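IPT/TIG domain-containing protein BACOVA_02650 (Bacteroides ovatus, PDB 5E7G) binds xyloglucan at the cell surface, probably before the polysaccharide is transported into the periplasm for degradation. Local coordinates at residues V200-S205 against T218-I223. Residues are numbered along the deposited sequence; the frame is centred on the assembly and turned at random.
Sequences VVTAVS and TGQNFI. With EDO (1,2-ethanediol), chain H.
With chi1 at 44°, Gln220 sets CG between its backbone N and carbonyl carbon; Val200's chi1 of -176° puts CG2 beside its own N, 3.9 Å from Gln220 CG, with Val200 CB nearer still at 3.5 Å, the two side chains pointing the same way. Their backbones form an antiparallel hydrogen-bonded pair, Val200 N to Gln220 O and Gln220 N to Val200 O, both 3.1 Å. Between these bonds and the next lies the non-hydrogen-bonded pair Val201–Gly219, drawn in to 4.2 Å between CA atoms; Gly219 CA makes a CA-H...O contact of 3.1 Å with Val200 O. A classic beta bulge follows: Thr202 and Ala203 both face Thr218. Thr218 O takes a 2.7 Å bond from Thr202 N, which sits above the carbonyl plane, and a weak one from Ala203 N, while Thr218 N donates in return to Ala203 O. The bulge turns Thr202 toward the partner strand, where its CB packs 3.8 Å from Thr218 CG2 and its OG1 binds a water that donates weakly to Gly219 O. On the other face from Val200, Gln220, Ala203 and Thr218, Val201 CG2 lies at the ring edge of Phe222, centre of an inverse gamma turn. Asn221 ND2 bonds to Lys198 O. Within this third IPT/TIG domain, strand 200-204 is one of the two outermost strands of a four-stranded antiparallel sheet, and strand 214-220 continues the pairing to strand 249-253.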
loop_
_atom_site.group_PDB
_atom_site.type_symbol
_atom_site.label_atom_id
_atom_site.label_comp_id
_atom_site.label_asym_id
_atom_site.label_seq_id
_atom_site.Cartn_x
_atom_site.Cartn_y
_atom_site.Cartn_z
ATOM N N VAL A 200 -4.679 2.624 -5.705
ATOM C CA VAL A 200 -5.127 2.698 -4.322
ATOM C C VAL A 200 -4.929 4.116 -3.806
ATOM O O VAL A 200 -3.981 4.792 -4.204
ATOM C CB VAL A 200 -4.357 1.706 -3.425
ATOM C CG1 VAL A 200 -4.895 1.726 -2.001
ATOM C CG2 VAL A 200 -4.421 0.304 -4.008
ATOM N N VAL A 201 -5.826 4.563 -2.932
ATOM C CA VAL A 201 -5.706 5.867 -2.295
ATOM C C VAL A 201 -5.469 5.670 -0.805
ATOM O O VAL A 201 -6.255 5.018 -0.120
ATOM C CB VAL A 201 -6.957 6.735 -2.530
ATOM C CG1 VAL A 201 -6.809 8.098 -1.857
ATOM C CG2 VAL A 201 -7.187 6.918 -4.034
ATOM N N THR A 202 -4.359 6.227 -0.326
ATOM C CA THR A 202 -3.970 6.138 1.078
ATOM C C THR A 202 -4.513 7.317 1.875
ATOM O O THR A 202 -5.047 7.146 2.968
ATOM C CB THR A 202 -2.435 6.109 1.234
ATOM O OG1 THR A 202 -1.896 5.033 0.461
ATOM C CG2 THR A 202 -2.041 5.914 2.681
ATOM N N ALA A 203 -4.362 8.517 1.324
ATOM C CA ALA A 203 -4.727 9.729 2.037
ATOM C C ALA A 203 -5.004 10.892 1.092
ATOM O O ALA A 203 -4.565 10.894 -0.065
ATOM C CB ALA A 203 -3.628 10.104 3.010
ATOM N N VAL A 204 -5.728 11.884 1.602
ATOM C CA VAL A 204 -5.991 13.111 0.867
ATOM C C VAL A 204 -5.607 14.293 1.755
ATOM O O VAL A 204 -5.805 14.253 2.962
ATOM C CB VAL A 204 -7.474 13.205 0.423
ATOM C CG1 VAL A 204 -7.693 14.426 -0.444
ATOM C CG2 VAL A 204 -7.885 11.948 -0.345
ATOM N N SER A 205 -5.044 15.337 1.154
ATOM C CA SER A 205 -4.479 16.445 1.919
ATOM C C SER A 205 -5.508 17.141 2.803
ATOM O O SER A 205 -5.165 17.724 3.832
ATOM C CB SER A 205 -3.849 17.463 0.969
ATOM O OG SER A 205 -4.836 18.145 0.207
ATOM N N THR A 218 -2.328 10.734 -1.856
ATOM C CA THR A 218 -1.321 9.699 -1.666
ATOM C C THR A 218 -1.916 8.345 -1.995
ATOM O O THR A 218 -3.099 8.097 -1.747
ATOM C CB THR A 218 -0.789 9.688 -0.221
ATOM O OG1 THR A 218 -0.095 10.917 0.027
ATOM C CG2 THR A 218 0.170 8.526 0.001
ATOM N N GLY A 219 -1.088 7.473 -2.556
ATOM C CA GLY A 219 -1.522 6.135 -2.902
ATOM C C GLY A 219 -0.466 5.360 -3.662
ATOM O O GLY A 219 0.733 5.568 -3.474
ATOM N N GLN A 220 -0.922 4.461 -4.527
ATOM C CA GLN A 220 -0.025 3.599 -5.291
ATOM C C GLN A 220 -0.652 3.215 -6.641
ATOM O O GLN A 220 -1.878 3.184 -6.791
ATOM C CB GLN A 220 0.345 2.349 -4.467
ATOM C CG GLN A 220 -0.824 1.693 -3.738
ATOM C CD GLN A 220 -0.414 0.839 -2.532
ATOM O OE1 GLN A 220 -0.394 1.317 -1.396
ATOM N NE2 GLN A 220 -0.120 -0.435 -2.770
ATOM N N ASN A 221 0.212 2.965 -7.623
ATOM C CA ASN A 221 -0.201 2.582 -8.971
ATOM C C ASN A 221 -0.957 3.696 -9.694
ATOM O O ASN A 221 -1.886 3.430 -10.453
ATOM C CB ASN A 221 -1.068 1.321 -8.933
ATOM C CG ASN A 221 -0.473 0.233 -8.073
ATOM O OD1 ASN A 221 0.742 0.044 -8.047
ATOM N ND2 ASN A 221 -1.327 -0.492 -7.360
ATOM N N PHE A 222 -0.568 4.941 -9.447
ATOM C CA PHE A 222 -1.110 6.055 -10.205
ATOM C C PHE A 222 -0.387 6.124 -11.556
ATOM O O PHE A 222 0.440 7.007 -11.798
ATOM C CB PHE A 222 -0.961 7.363 -9.427
ATOM C CG PHE A 222 -1.791 7.430 -8.168
ATOM C CD1 PHE A 222 -2.967 6.715 -8.047
ATOM C CD2 PHE A 222 -1.391 8.224 -7.106
ATOM C CE1 PHE A 222 -3.731 6.783 -6.887
ATOM C CE2 PHE A 222 -2.148 8.298 -5.944
ATOM C CZ PHE A 222 -3.319 7.577 -5.838
ATOM N N ILE A 223 -0.720 5.178 -12.428
ATOM C CA ILE A 223 -0.034 5.001 -13.699
ATOM C C ILE A 223 -0.940 5.428 -14.846
ATOM O O ILE A 223 -2.015 4.853 -15.046
ATOM C CB ILE A 223 0.388 3.535 -13.906
ATOM C CG1 ILE A 223 1.296 3.068 -12.763
ATOM C CG2 ILE A 223 1.093 3.362 -15.245
ATOM C CD1 ILE A 223 1.316 1.552 -12.588
HETATM C C1 EDO H . -8.493 8.666 1.880
HETATM O O1 EDO H . -9.672 8.705 2.686
HETATM C C2 EDO H . -8.126 7.216 1.582
HETATM O O2 EDO H . -9.135 6.610 0.759
HETATM O O HOH W 1 0.829 5.419 -0.045
#